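PDB 2EQ7: 2-oxoglutarate dehydrogenase E3 component from Thermus thermophilus, which probably catalyses the NAD(+)-dependent reoxidation of protein-bound dihydrolipoyl groups, using one FAD per subunit. Local coordinates for residues 169-174 / 251-256. Sequence-based numbering, arbitrary orientation.
Sequences RLIVVG and LEADRV. With NAD (nicotinamide-adenine-dinucleotide), chain E.
Arg169 N donates to Asp254 OD1 at 2.8 Å, reaching the anti side of the carboxylate, and Ile171 N gives Arg255 O a straighter bond of 3.0 Å (167°). Between them, Arg169 O receives two weak bonds, from Asp254 N and Arg255 N. The Asp254 carboxylate is gripped again through water 1, which donates to OD1 and accepts from Arg169 NE at 2.6 Å. A bend at chi3 (-60°) turns the Arg169 guanidinium so that one face lies over Glu252 O, 3.2 Å from CZ. With an alanine at Arg169, water 1 is likely to lose its NE donor, and Glu252 O the flat group that covers it. Arg255 NH1 hydrogen-bonds to Asp254 O, within the same segment. On the face carrying Ile171, its CG1 lies beside the backbone N (chi1 -72°) and rests 3.6 Å from Ala253 CB, while CD1 reaches Leu251 CB; farther along, Val173 CG2 meets Val256 CG1 at 3.9 Å. Leu170 CD1 lies against Arg255 on the other face. Strand 250-253, the edge of an antiparallel sheet, thus turns at Asp254 into strand 255-258, parallel to 169-173. Gly174, 3.4 Å from CA to NAD O4B, opens the GxGxxG turn of this Rossmann-type NAD-binding domain.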
ATOM      1  N   ARG A 169      -8.577  33.456   5.986  1.00 13.48           N
ATOM      2  CA  ARG A 169      -8.325  33.365   4.555  1.00 14.44           C
ATOM      3  C   ARG A 169      -6.837  33.139   4.322  1.00 14.47           C
ATOM      4  O   ARG A 169      -6.000  33.892   4.819  1.00 13.10           O
ATOM      5  CB  ARG A 169      -8.752  34.652   3.840  1.00 17.79           C
ATOM      6  CG  ARG A 169     -10.250  34.932   3.879  1.00 24.35           C
ATOM      7  CD  ARG A 169     -10.592  36.199   3.100  1.00 29.97           C
ATOM      8  NE  ARG A 169      -9.920  37.377   3.645  1.00 34.60           N
ATOM      9  CZ  ARG A 169     -10.014  38.599   3.131  1.00 36.93           C
ATOM     10  NH1 ARG A 169     -10.755  38.811   2.051  1.00 37.90           N
ATOM     11  NH2 ARG A 169      -9.364  39.610   3.695  1.00 37.74           N
ATOM     12  N   LEU A 170      -6.515  32.086   3.579  1.00 13.02           N
ATOM     13  CA  LEU A 170      -5.130  31.778   3.251  1.00 11.68           C
ATOM     14  C   LEU A 170      -4.979  31.794   1.737  1.00 11.81           C
ATOM     15  O   LEU A 170      -5.746  31.147   1.028  1.00 12.58           O
ATOM     16  CB  LEU A 170      -4.736  30.385   3.772  1.00 12.56           C
ATOM     17  CG  LEU A 170      -3.406  29.832   3.230  1.00 13.03           C
ATOM     18  CD1 LEU A 170      -2.243  30.661   3.762  1.00 12.53           C
ATOM     19  CD2 LEU A 170      -3.246  28.371   3.636  1.00 13.61           C
ATOM     20  N   ILE A 171      -4.011  32.551   1.237  1.00 11.29           N
ATOM     21  CA  ILE A 171      -3.767  32.568  -0.196  1.00 10.70           C
ATOM     22  C   ILE A 171      -2.450  31.834  -0.388  1.00 11.25           C
ATOM     23  O   ILE A 171      -1.473  32.102   0.314  1.00 11.04           O
ATOM     24  CB  ILE A 171      -3.641  33.999  -0.763  1.00 11.95           C
ATOM     25  CG1 ILE A 171      -5.018  34.669  -0.785  1.00 10.10           C
ATOM     26  CG2 ILE A 171      -3.061  33.952  -2.182  1.00 11.35           C
ATOM     27  CD1 ILE A 171      -4.997  36.088  -1.333  1.00 12.08           C
ATOM     28  N   VAL A 172      -2.450  30.881  -1.312  1.00  9.45           N
ATOM     29  CA  VAL A 172      -1.267  30.096  -1.618  1.00  9.53           C
ATOM     30  C   VAL A 172      -0.792  30.506  -3.002  1.00  9.32           C
ATOM     31  O   VAL A 172      -1.531  30.386  -3.979  1.00  9.23           O
ATOM     32  CB  VAL A 172      -1.589  28.586  -1.637  1.00  9.42           C
ATOM     33  CG1 VAL A 172      -0.332  27.784  -1.997  1.00 10.12           C
ATOM     34  CG2 VAL A 172      -2.130  28.154  -0.279  1.00 11.23           C
ATOM     35  N   VAL A 173       0.432  31.015  -3.079  1.00  9.36           N
ATOM     36  CA  VAL A 173       0.991  31.412  -4.361  1.00 10.52           C
ATOM     37  C   VAL A 173       1.848  30.251  -4.844  1.00 10.90           C
ATOM     38  O   VAL A 173       2.900  29.963  -4.269  1.00 10.86           O
ATOM     39  CB  VAL A 173       1.859  32.670  -4.228  1.00  9.91           C
ATOM     40  CG1 VAL A 173       2.425  33.054  -5.586  1.00 13.04           C
ATOM     41  CG2 VAL A 173       1.020  33.814  -3.646  1.00 11.19           C
ATOM     42  N   GLY A 174       1.382  29.586  -5.893  1.00  8.95           N
ATOM     43  CA  GLY A 174       2.103  28.449  -6.435  1.00 10.84           C
ATOM     44  C   GLY A 174       1.294  27.180  -6.232  1.00 12.71           C
ATOM     45  O   GLY A 174       1.045  26.773  -5.097  1.00 13.24           O
ATOM     46  N   LEU A 251      -5.806  41.012  -3.962  1.00 20.15           N
ATOM     47  CA  LEU A 251      -6.513  40.164  -3.016  1.00 20.07           C
ATOM     48  C   LEU A 251      -5.923  40.376  -1.629  1.00 19.23           C
ATOM     49  O   LEU A 251      -4.735  40.670  -1.488  1.00 18.16           O
ATOM     50  CB  LEU A 251      -6.371  38.686  -3.401  1.00 20.41           C
ATOM     51  CG  LEU A 251      -6.918  38.214  -4.750  1.00 22.38           C
ATOM     52  CD1 LEU A 251      -6.617  36.728  -4.921  1.00 23.66           C
ATOM     53  CD2 LEU A 251      -8.419  38.460  -4.823  1.00 24.86           C
ATOM     54  N   GLU A 252      -6.761  40.239  -0.609  1.00 18.99           N
ATOM     55  CA  GLU A 252      -6.314  40.392   0.769  1.00 20.12           C
ATOM     56  C   GLU A 252      -6.527  39.071   1.497  1.00 19.20           C
ATOM     57  O   GLU A 252      -7.482  38.344   1.211  1.00 18.45           O
ATOM     58  CB  GLU A 252      -7.092  41.513   1.466  1.00 23.90           C
ATOM     59  CG  GLU A 252      -6.698  42.909   0.997  1.00 30.47           C
ATOM     60  CD  GLU A 252      -7.411  44.017   1.752  1.00 34.55           C
ATOM     61  OE1 GLU A 252      -7.060  45.198   1.541  1.00 38.17           O
ATOM     62  OE2 GLU A 252      -8.323  43.712   2.551  1.00 38.04           O
ATOM     63  N   ALA A 253      -5.633  38.759   2.429  1.00 17.73           N
ATOM     64  CA  ALA A 253      -5.733  37.518   3.188  1.00 16.88           C
ATOM     65  C   ALA A 253      -5.023  37.639   4.529  1.00 15.57           C
ATOM     66  O   ALA A 253      -4.169  38.505   4.711  1.00 15.14           O
ATOM     67  CB  ALA A 253      -5.132  36.369   2.385  1.00 18.11           C
ATOM     68  N   ASP A 254      -5.381  36.767   5.466  1.00 14.12           N
ATOM     69  CA  ASP A 254      -4.764  36.776   6.786  1.00 14.54           C
ATOM     70  C   ASP A 254      -3.349  36.220   6.717  1.00 13.38           C
ATOM     71  O   ASP A 254      -2.468  36.639   7.465  1.00 13.32           O
ATOM     72  CB  ASP A 254      -5.592  35.948   7.766  1.00 16.62           C
ATOM     73  CG  ASP A 254      -7.016  36.443   7.873  1.00 20.50           C
ATOM     74  OD1 ASP A 254      -7.876  35.969   7.098  1.00 19.45           O
ATOM     75  OD2 ASP A 254      -7.268  37.323   8.722  1.00 25.03           O
ATOM     76  N   ARG A 255      -3.142  35.264   5.818  1.00 12.12           N
ATOM     77  CA  ARG A 255      -1.830  34.656   5.636  1.00 11.72           C
ATOM     78  C   ARG A 255      -1.614  34.365   4.159  1.00 10.71           C
ATOM     79  O   ARG A 255      -2.562  34.077   3.429  1.00  9.93           O
ATOM     80  CB  ARG A 255      -1.731  33.350   6.438  1.00 12.87           C
ATOM     81  CG  ARG A 255      -1.729  33.528   7.958  1.00 14.87           C
ATOM     82  CD  ARG A 255      -0.414  34.144   8.416  1.00 14.79           C
ATOM     83  NE  ARG A 255      -0.304  34.305   9.864  1.00 19.30           N
ATOM     84  CZ  ARG A 255      -0.588  35.426  10.524  1.00 21.29           C
ATOM     85  NH1 ARG A 255      -1.017  36.500   9.872  1.00 21.42           N
ATOM     86  NH2 ARG A 255      -0.411  35.485  11.837  1.00 22.27           N
ATOM     87  N   VAL A 256      -0.369  34.473   3.711  1.00 10.41           N
ATOM     88  CA  VAL A 256      -0.048  34.167   2.330  1.00  9.34           C
ATOM     89  C   VAL A 256       1.168  33.259   2.334  1.00  9.85           C
ATOM     90  O   VAL A 256       2.218  33.609   2.876  1.00 10.83           O
ATOM     91  CB  VAL A 256       0.292  35.425   1.502  1.00 10.23           C
ATOM     92  CG1 VAL A 256       0.637  35.016   0.073  1.00  9.16           C
ATOM     93  CG2 VAL A 256      -0.891  36.389   1.500  1.00  9.94           C
TER
HETATM   94  PA  NAD E2483       6.903  23.452  -7.320  1.00 27.73           P
HETATM   95  O1A NAD E2483       7.795  23.474  -8.491  1.00 27.81           O
HETATM   96  O2A NAD E2483       6.540  21.916  -6.984  1.00 30.65           O
HETATM   97  O5B NAD E2483       5.553  24.267  -7.644  1.00 24.94           O
HETATM   98  C5B NAD E2483       5.877  25.638  -7.888  1.00 18.27           C
HETATM   99  C4B NAD E2483       4.690  26.284  -8.612  1.00 18.17           C
HETATM  100  O4B NAD E2483       4.699  27.714  -8.434  1.00 17.62           O
HETATM  101  C3B NAD E2483       4.763  26.002 -10.121  1.00 17.26           C
HETATM  102  O3B NAD E2483       3.610  25.252 -10.539  1.00 18.63           O
HETATM  103  C2B NAD E2483       4.831  27.411 -10.748  1.00 17.27           C
HETATM  104  O2B NAD E2483       4.185  27.479 -12.022  1.00 16.62           O
HETATM  105  C1B NAD E2483       4.169  28.282  -9.654  1.00 16.48           C
HETATM  106  N9A NAD E2483       4.545  29.709  -9.759  1.00 15.90           N
HETATM  107  C8A NAD E2483       5.801  30.229  -9.968  1.00 16.30           C
HETATM  108  N7A NAD E2483       5.749  31.531  -9.999  1.00 16.12           N
HETATM  109  C5A NAD E2483       4.470  31.935  -9.814  1.00 16.37           C
HETATM  110  C6A NAD E2483       3.803  33.195  -9.748  1.00 17.92           C
HETATM  111  N6A NAD E2483       4.509  34.381  -9.894  1.00 16.35           N
HETATM  112  N1A NAD E2483       2.465  33.213  -9.542  1.00 16.18           N
HETATM  113  C2A NAD E2483       1.760  32.083  -9.400  1.00 16.05           C
HETATM  114  N3A NAD E2483       2.346  30.884  -9.455  1.00 15.32           N
HETATM  115  C4A NAD E2483       3.678  30.764  -9.656  1.00 15.99           C
HETATM  116  O3  NAD E2483       7.702  24.147  -6.084  1.00 31.64           O
HETATM  117  PN  NAD E2483       7.240  23.589  -4.616  1.00 36.02           P
HETATM  118  O1N NAD E2483       5.772  23.113  -4.642  1.00 35.25           O
HETATM  119  O2N NAD E2483       7.391  24.734  -3.585  1.00 28.85           O
HETATM  120  O5D NAD E2483       8.158  22.334  -4.147  1.00 37.40           O
HETATM  121  C5D NAD E2483       9.518  22.567  -4.531  1.00 40.55           C
HETATM  122  C4D NAD E2483      10.243  21.221  -4.743  1.00 42.73           C
HETATM  123  O4D NAD E2483      10.053  20.322  -3.594  1.00 44.33           O
HETATM  124  C3D NAD E2483       9.717  20.495  -5.998  1.00 44.22           C
HETATM  125  O3D NAD E2483      10.800  20.057  -6.819  1.00 46.67           O
HETATM  126  C2D NAD E2483       8.879  19.334  -5.451  1.00 45.81           C
HETATM  127  O2D NAD E2483       8.928  18.183  -6.303  1.00 47.25           O
HETATM  128  C1D NAD E2483       9.461  19.058  -4.052  1.00 46.05           C
HETATM  129  N1N NAD E2483       8.374  18.609  -3.144  1.00 46.07           N
HETATM  130  C2N NAD E2483       7.962  17.324  -3.202  1.00 47.03           C
HETATM  131  C3N NAD E2483       6.917  16.870  -2.348  1.00 47.23           C
HETATM  132  C7N NAD E2483       6.436  15.469  -2.393  1.00 46.38           C
HETATM  133  O7N NAD E2483       6.906  14.695  -3.197  1.00 46.22           O
HETATM  134  N7N NAD E2483       5.465  15.053  -1.542  1.00 45.75           N
HETATM  135  C4N NAD E2483       6.331  17.797  -1.444  1.00 47.58           C
HETATM  136  C5N NAD E2483       6.791  19.114  -1.423  1.00 47.50           C
HETATM  137  C6N NAD E2483       7.821  19.494  -2.290  1.00 47.19           C
HETATM  138  O   HOH W   1      -9.704  37.557   6.244  1.00 35.20           O